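Solute-binding protein Csal_2479 (Chromohalobacter salexigens, PDB 4P1L) binds D-glucuronate in vitro and is probably the extracytoplasmic solute-binding component of a TRAP transport system that carries solutes into the cytoplasm. Local coordinates at residues Trp269-Gly272 and Val273-Lys277; Asp112-Tyr115 and Arg116-Gly120; Ala41-Ser44 and Phe45-Val49. One frame throughout, in Å; residues are numbered along the deposited sequence.

Overall arrangement
The three contacts are local contacts along three separate helices, the second running into the turn that follows, and they come along the chain in the order 3, 2, 1. Contact 1, on the long helix 248-282, lies nearest the bound glucuronate: the side chain of Trp269 comes within about 6 Å of it, against about 10 Å for Leu42 in contact 3 and about 11 Å for Met114 in contact 2. Centres are about 20 Å apart between contacts 1 and 2, about 21 Å between 1 and 3, and about 23 Å between 2 and 3; no two touch. Helix 248-282 links them: its Arg266 pairs with Asp119 of contact 2, and its Ala257, Ala261 and Glu264 meet contact 3.

Contact 1: residues Trp269-Gly272 and Val273-Lys277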
loop_
_atom_site.group_PDB
_atom_site.type_symbol
_atom_site.label_atom_id
_atom_site.label_comp_id
_atom_site.label_asym_id
_atom_site.label_seq_id
_atom_site.Cartn_x
_atom_site.Cartn_y
_atom_site.Cartn_z
ATOM N N TRP A 269 8.744 -0.834 10.436
ATOM C CA TRP A 269 7.357 -0.421 10.326
ATOM C C TRP A 269 6.666 -0.299 11.682
ATOM O O TRP A 269 6.035 0.717 11.979
ATOM C CB TRP A 269 6.553 -1.379 9.450
ATOM C CG TRP A 269 5.167 -0.871 9.297
ATOM C CD1 TRP A 269 4.041 -1.351 9.906
ATOM C CD2 TRP A 269 4.751 0.255 8.510
ATOM N NE1 TRP A 269 2.950 -0.590 9.551
ATOM C CE2 TRP A 269 3.362 0.411 8.706
ATOM C CE3 TRP A 269 5.423 1.162 7.686
ATOM C CZ2 TRP A 269 2.624 1.407 8.070
ATOM C CZ3 TRP A 269 4.693 2.159 7.057
ATOM C CH2 TRP A 269 3.306 2.284 7.271
ATOM N N GLU A 270 6.735 -1.343 12.496
ATOM C CA GLU A 270 6.076 -1.300 13.808
ATOM C C GLU A 270 6.564 -0.119 14.658
ATOM O O GLU A 270 5.773 0.612 15.261
ATOM C CB GLU A 270 6.292 -2.615 14.548
ATOM C CG GLU A 270 5.638 -3.800 13.872
ATOM C CD GLU A 270 4.142 -3.593 13.647
ATOM O OE1 GLU A 270 3.444 -3.188 14.615
ATOM O OE2 GLU A 270 3.666 -3.816 12.502
ATOM N N GLU A 271 7.873 0.088 14.685
ATOM C CA GLU A 271 8.427 1.196 15.449
ATOM C C GLU A 271 7.944 2.505 14.864
ATOM O O GLU A 271 7.606 3.436 15.593
ATOM C CB GLU A 271 9.956 1.158 15.419
ATOM C CG GLU A 271 10.616 2.040 16.470
ATOM C CD GLU A 271 10.868 3.472 16.012
ATOM O OE1 GLU A 271 10.960 3.714 14.780
ATOM O OE2 GLU A 271 11.001 4.359 16.896
ATOM N N GLY A 272 7.903 2.565 13.539
ATOM C CA GLY A 272 7.556 3.782 12.840
ATOM C C GLY A 272 6.109 4.188 13.116
ATOM O O GLY A 272 5.791 5.368 13.243
ATOM N N VAL A 273 5.226 3.202 13.179
ATOM C CA VAL A 273 3.834 3.478 13.473
ATOM C C VAL A 273 3.697 4.110 14.855
ATOM O O VAL A 273 2.947 5.073 15.021
ATOM C CB VAL A 273 2.983 2.225 13.398
ATOM C CG1 VAL A 273 1.607 2.471 14.006
ATOM C CG2 VAL A 273 2.867 1.782 11.939
ATOM N N GLN A 274 4.411 3.569 15.835
ATOM C CA GLN A 274 4.323 4.106 17.189
ATOM C C GLN A 274 4.934 5.484 17.279
ATOM O O GLN A 274 4.376 6.368 17.938
ATOM C CB GLN A 274 4.949 3.162 18.216
ATOM C CG GLN A 274 4.079 1.943 18.527
ATOM C CD GLN A 274 2.602 2.289 18.781
ATOM O OE1 GLN A 274 2.251 2.946 19.769
ATOM N NE2 GLN A 274 1.737 1.840 17.881
ATOM N N ALA A 275 6.063 5.695 16.612
ATOM C CA ALA A 275 6.690 7.021 16.624
ATOM C C ALA A 275 5.806 8.059 15.928
ATOM O O ALA A 275 5.716 9.216 16.392
ATOM C CB ALA A 275 8.045 6.986 15.971
ATOM N N SER A 276 5.181 7.669 14.810
ATOM C CA SER A 276 4.310 8.609 14.097
ATOM C C SER A 276 3.087 8.935 14.965
ATOM O O SER A 276 2.677 10.107 15.092
ATOM C CB SER A 276 3.903 8.086 12.702
ATOM O OG SER A 276 5.011 8.164 11.814
ATOM N N LYS A 277 2.516 7.914 15.601
ATOM C CA LYS A 277 1.359 8.148 16.468
ATOM C C LYS A 277 1.650 9.121 17.600
ATOM O O LYS A 277 0.844 10.016 17.889
ATOM C CB LYS A 277 0.842 6.847 17.056
ATOM C CG LYS A 277 -0.427 7.002 17.856
ATOM C CD LYS A 277 -0.957 5.645 18.273
ATOM C CE LYS A 277 -2.121 5.794 19.226
ATOM N NZ LYS A 277 -2.550 4.482 19.734
HETATM O O HOH W 1 3.361 -0.205 16.136
#
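Val273 CG2 sits over one face of the Trp269 indole, 3.7 Å from the centroid of the five-membered ring and 28° off its normal, a CH-pi contact with the methyl shifted toward the rim. Within the ring, Val273 CG2 comes closest to Trp269 NE1, at 3.4 Å, then to CE2. Trp269 carries CG anti to its own N (chi1 -176°), which leans the ring forward toward the residue one turn on; Val273 answers with CG2, the branch beside its backbone N. Val273 N donates to Trp269 O at 2.9 Å. The next bond along is longer: Gln274 N reaches Glu270 O weakly, at 3.3 Å. A water donates to Glu270 O, at 2.7 Å, accepts from Gln274 NE2 at 3.1 Å and bonds weakly to Glu270 OE1, so the Glu270 carbonyl, weakly bonded within the helix, has a second donor. All this belongs to helix 248-282, the long helix of the two-lobed TRAP solute-binding fold. The side bearing Trp269, Val273 and Ser276 meets helix 209-214, where Pro210 touches all three, and Ser276 OG bonds to Glu213. With an alanine in place of Trp269, Val273 CG2 would probably lose its aromatic platform and a gap would open beside Tyr36 and Asn208. Asn208 binds glucuronate; the Trp269 side chain, touching it, lies in the second shell, about 6 Å from the sugar by nearest atoms.

Contact 2: residues Asp112-Tyr115 and Arg116-Gly120; sequences DDMY and RIMDG
Helix 111-118 carries an i to i+3 salt bridge, in which Arg116 grips a single oxygen of Asp113 with both terminal nitrogens. Arg116 NH2 lies 2.9 Å from Asp113 OD1 with an N-H...O angle of 151°, meeting the anti lone pair of that oxygen; NH1, 3.2 Å from the same OD1, is more bent at 135° and comes from above the carboxylate plane. The oxygen stays close to the guanidinium plane for both donors, yet the two flat groups are nearly perpendicular, 87° apart, so this is not the coplanar two-oxygen pairing: both nitrogens go to OD1. The arginine leaves the helix extended and turns back at its third torsion, bringing its end over to lie beside Asp113. On the buried side, Met114 and Met118, both selenomethionines, meet with Met114 SE 3.8 Å from Met118 CG; Met118 N also donates to Met114 O at 2.8 Å. Met118 continues onto Phe126 of helix 121-132. Where the chain turns toward that helix, Asp119 N bonds to Tyr115 O at 2.9 Å, and the Asp119 carboxylate pairs with Arg266 of helix 248-282. Asp113 OD2 takes a hydrogen bond with Ser110 OG, while Arg116 NH2 also donates to Ala324 O. With its two oxygens divided between arginine and serine, the Asp113 carboxylate is probably fixed in rotation, and the arginine joins this helix to the C-terminal tail.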
loop_
_atom_site.group_PDB
_atom_site.type_symbol
_atom_site.label_atom_id
_atom_site.label_comp_id
_atom_site.label_asym_id
_atom_site.label_seq_id
_atom_site.Cartn_x
_atom_site.Cartn_y
_atom_site.Cartn_z
ATOM N N ASP A 112 -1.124 -8.656 10.773
ATOM C CA ASP A 112 -0.428 -9.914 11.046
ATOM C C ASP A 112 -1.040 -11.051 10.216
ATOM O O ASP A 112 -0.320 -11.955 9.738
ATOM C CB ASP A 112 -0.452 -10.255 12.534
ATOM C CG ASP A 112 0.592 -9.478 13.323
ATOM O OD1 ASP A 112 1.642 -9.139 12.735
ATOM O OD2 ASP A 112 0.355 -9.194 14.511
ATOM N N ASP A 113 -2.360 -11.019 10.046
ATOM C CA ASP A 113 -3.014 -12.002 9.192
ATOM C C ASP A 113 -2.515 -11.813 7.758
ATOM O O ASP A 113 -2.252 -12.778 7.030
ATOM C CB ASP A 113 -4.538 -11.841 9.212
ATOM C CG ASP A 113 -5.174 -12.347 10.508
ATOM O OD1 ASP A 113 -5.265 -13.569 10.703
ATOM O OD2 ASP A 113 -5.609 -11.513 11.322
HETATM N N MSE A 114 -2.385 -10.564 7.343
HETATM C CA MSE A 114 -1.954 -10.287 5.974
HETATM C C MSE A 114 -0.543 -10.823 5.727
HETATM O O MSE A 114 -0.288 -11.483 4.701
HETATM C CB MSE A 114 -2.063 -8.788 5.673
HETATM C CG MSE A 114 -1.536 -8.362 4.324
HETATM SE SE MSE A 114 0.413 -8.088 4.275
HETATM C CE MSE A 114 0.521 -6.659 5.604
ATOM N N TYR A 115 0.371 -10.605 6.672
ATOM C CA TYR A 115 1.733 -11.132 6.533
ATOM C C TYR A 115 1.781 -12.651 6.389
ATOM O O TYR A 115 2.472 -13.190 5.508
ATOM C CB TYR A 115 2.600 -10.750 7.733
ATOM C CG TYR A 115 2.992 -9.298 7.843
ATOM C CD1 TYR A 115 3.394 -8.559 6.731
ATOM C CD2 TYR A 115 3.002 -8.667 9.074
ATOM C CE1 TYR A 115 3.759 -7.237 6.845
ATOM C CE2 TYR A 115 3.393 -7.337 9.191
ATOM C CZ TYR A 115 3.767 -6.640 8.072
ATOM O OH TYR A 115 4.137 -5.330 8.191
ATOM N N ARG A 116 1.036 -13.337 7.252
ATOM C CA ARG A 116 0.981 -14.798 7.238
ATOM C C ARG A 116 0.469 -15.305 5.894
ATOM O O ARG A 116 1.028 -16.249 5.301
ATOM C CB ARG A 116 0.060 -15.294 8.349
ATOM C CG ARG A 116 -0.076 -16.792 8.376
ATOM C CD ARG A 116 -0.930 -17.232 9.531
ATOM N NE ARG A 116 -2.333 -16.999 9.221
ATOM C CZ ARG A 116 -3.107 -16.112 9.831
ATOM N NH1 ARG A 116 -2.638 -15.360 10.828
ATOM N NH2 ARG A 116 -4.367 -15.990 9.450
ATOM N N ILE A 117 -0.586 -14.668 5.408
ATOM C CA ILE A 117 -1.192 -15.053 4.142
ATOM C C ILE A 117 -0.280 -14.777 2.955
ATOM O O ILE A 117 -0.102 -15.626 2.077
ATOM C CB ILE A 117 -2.567 -14.344 3.961
ATOM C CG1 ILE A 117 -3.601 -14.989 4.889
ATOM C CG2 ILE A 117 -3.019 -14.402 2.511
ATOM C CD1 ILE A 117 -4.839 -14.177 5.101
HETATM N N MSE A 118 0.326 -13.599 2.931
HETATM C CA MSE A 118 1.136 -13.199 1.799
HETATM C C MSE A 118 2.467 -13.950 1.761
HETATM O O MSE A 118 3.051 -14.082 0.697
HETATM C CB MSE A 118 1.380 -11.670 1.804
HETATM C CG MSE A 118 0.104 -10.836 1.688
HETATM SE SE MSE A 118 -0.945 -11.268 0.065
HETATM C CE MSE A 118 0.354 -10.536 -1.230
ATOM N N ASP A 119 2.944 -14.438 2.910
ATOM C CA ASP A 119 4.205 -15.192 2.945
ATOM C C ASP A 119 3.986 -16.661 2.612
ATOM O O ASP A 119 4.946 -17.426 2.498
ATOM C CB ASP A 119 4.854 -15.111 4.334
ATOM C CG ASP A 119 5.458 -13.738 4.640
ATOM O OD1 ASP A 119 5.772 -12.965 3.704
ATOM O OD2 ASP A 119 5.635 -13.452 5.851
ATOM N N GLY A 120 2.726 -17.078 2.516
ATOM C CA GLY A 120 2.422 -18.450 2.175
ATOM C C GLY A 120 1.962 -18.619 0.742
ATOM O O GLY A 120 2.239 -17.787 -0.139
#

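Contact 3: residues Ala41-Ser44 and Phe45-Val49; sequences ALES and FAKEV
Glu43 O is gripped from two directions: Lys47 N donates to it at 3.0 Å in the regular helical bond, and a water donates to it at 3.2 Å. The same water donates to Glu43 OE1 and accepts from Lys47 NZ, both at 2.5 Å, lengths short enough that its exact position deserves caution; the other carboxylate oxygen, Glu43 OE2, is hydrogen-bonded to His63 NE2. Glu43 OE1 and Lys47 NZ themselves stay 4.2 Å apart, beyond a salt bridge; a water placed between them would be consistent with a bridged rather than a direct pairing, though its short distances leave this doubtful. Lys47 runs extended alongside the carbonyl, its CG 3.4 Å from Glu43 O, and bends only at the last torsion (chi4 80°), which swings the ammonium back over the glutamate. These turns form the middle of helix 37-52, the crossover helix of the beta-alpha-beta unit between parallel strands 26-29 and 59-62. One side of it packs on the sheet, with Leu42 on Val61 and Leu236 and Ala46 on Pro59. Another side meets helix 248-282: Phe45 touches Ile254, Ala257 and Ala261, and Ser44 OG bonds to Glu264. In the backbone, Ala46 N donates to Leu42 O and Phe45 N to Ala41 O, each at 2.9 Å. With CG anti to the N (chi1 169°), the Phe45 side chain stands out from the helix, nearly square to its direction; Val49 CG2 lies 3.5 Å above the plane of the Phe45 ring, toward the rim, and the Phe84 ring meets that of Phe45 with the planes at about 60°.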
loop_
_atom_site.group_PDB
_atom_site.type_symbol
_atom_site.label_atom_id
_atom_site.label_comp_id
_atom_site.label_asym_id
_atom_site.label_seq_id
_atom_site.Cartn_x
_atom_site.Cartn_y
_atom_site.Cartn_z
ATOM N N ALA A 41 14.545 0.310 4.199
ATOM C CA ALA A 41 14.607 -1.100 3.818
ATOM C C ALA A 41 15.133 -1.234 2.399
ATOM O O ALA A 41 15.883 -2.165 2.083
ATOM C CB ALA A 41 13.213 -1.749 3.941
ATOM N N LEU A 42 14.747 -0.301 1.543
ATOM C CA LEU A 42 15.198 -0.303 0.152
ATOM C C LEU A 42 16.683 -0.007 0.042
ATOM O O LEU A 42 17.357 -0.557 -0.824
ATOM C CB LEU A 42 14.426 0.719 -0.673
ATOM C CG LEU A 42 12.969 0.331 -0.969
ATOM C CD1 LEU A 42 12.183 1.490 -1.578
ATOM C CD2 LEU A 42 12.884 -0.933 -1.885
ATOM N N GLU A 43 17.191 0.894 0.883
ATOM C CA GLU A 43 18.624 1.209 0.854
ATOM C C GLU A 43 19.399 -0.008 1.352
ATOM O O GLU A 43 20.476 -0.320 0.835
ATOM C CB GLU A 43 18.949 2.443 1.710
ATOM C CG GLU A 43 18.441 3.760 1.149
ATOM C CD GLU A 43 19.164 4.217 -0.114
ATOM O OE1 GLU A 43 20.123 3.527 -0.539
ATOM O OE2 GLU A 43 18.752 5.274 -0.670
ATOM N N SER A 44 18.848 -0.712 2.342
ATOM C CA SER A 44 19.471 -1.948 2.826
ATOM C C SER A 44 19.524 -2.974 1.709
ATOM O O SER A 44 20.543 -3.620 1.499
ATOM C CB SER A 44 18.705 -2.521 4.013
ATOM O OG SER A 44 18.813 -1.661 5.129
ATOM N N PHE A 45 18.416 -3.108 0.988
ATOM C CA PHE A 45 18.357 -4.020 -0.164
ATOM C C PHE A 45 19.428 -3.637 -1.182
ATOM O O PHE A 45 20.186 -4.483 -1.664
ATOM C CB PHE A 45 16.964 -3.956 -0.790
ATOM C CG PHE A 45 16.841 -4.641 -2.131
ATOM C CD1 PHE A 45 16.841 -6.025 -2.230
ATOM C CD2 PHE A 45 16.654 -3.896 -3.289
ATOM C CE1 PHE A 45 16.702 -6.639 -3.448
ATOM C CE2 PHE A 45 16.486 -4.518 -4.521
ATOM C CZ PHE A 45 16.524 -5.883 -4.597
ATOM N N ALA A 46 19.496 -2.354 -1.509
ATOM C CA ALA A 46 20.457 -1.893 -2.498
ATOM C C ALA A 46 21.889 -2.263 -2.097
ATOM O O ALA A 46 22.671 -2.732 -2.923
ATOM C CB ALA A 46 20.340 -0.382 -2.701
ATOM N N LYS A 47 22.231 -2.028 -0.834
ATOM C CA LYS A 47 23.571 -2.365 -0.356
ATOM C C LYS A 47 23.844 -3.853 -0.408
ATOM O O LYS A 47 24.911 -4.285 -0.864
ATOM C CB LYS A 47 23.787 -1.871 1.073
ATOM C CG LYS A 47 23.848 -0.378 1.184
ATOM C CD LYS A 47 23.777 0.063 2.651
ATOM C CE LYS A 47 24.082 1.559 2.785
ATOM N NZ LYS A 47 22.921 2.444 2.449
ATOM N N GLU A 48 22.895 -4.637 0.095
ATOM C CA GLU A 48 23.078 -6.077 0.184
ATOM C C GLU A 48 23.211 -6.682 -1.221
ATOM O O GLU A 48 24.033 -7.569 -1.461
ATOM C CB GLU A 48 21.932 -6.704 0.975
ATOM C CG GLU A 48 22.168 -8.148 1.356
ATOM C CD GLU A 48 21.110 -8.696 2.289
ATOM O OE1 GLU A 48 20.536 -7.906 3.060
ATOM O OE2 GLU A 48 20.847 -9.921 2.263
ATOM N N VAL A 49 22.426 -6.178 -2.166
ATOM C CA VAL A 49 22.548 -6.620 -3.558
ATOM C C VAL A 49 23.962 -6.340 -4.112
ATOM O O VAL A 49 24.627 -7.246 -4.637
ATOM C CB VAL A 49 21.477 -5.969 -4.457
ATOM C CG1 VAL A 49 21.774 -6.218 -5.931
ATOM C CG2 VAL A 49 20.094 -6.485 -4.073
HETATM O O HOH W 2 22.236 2.233 0.027
#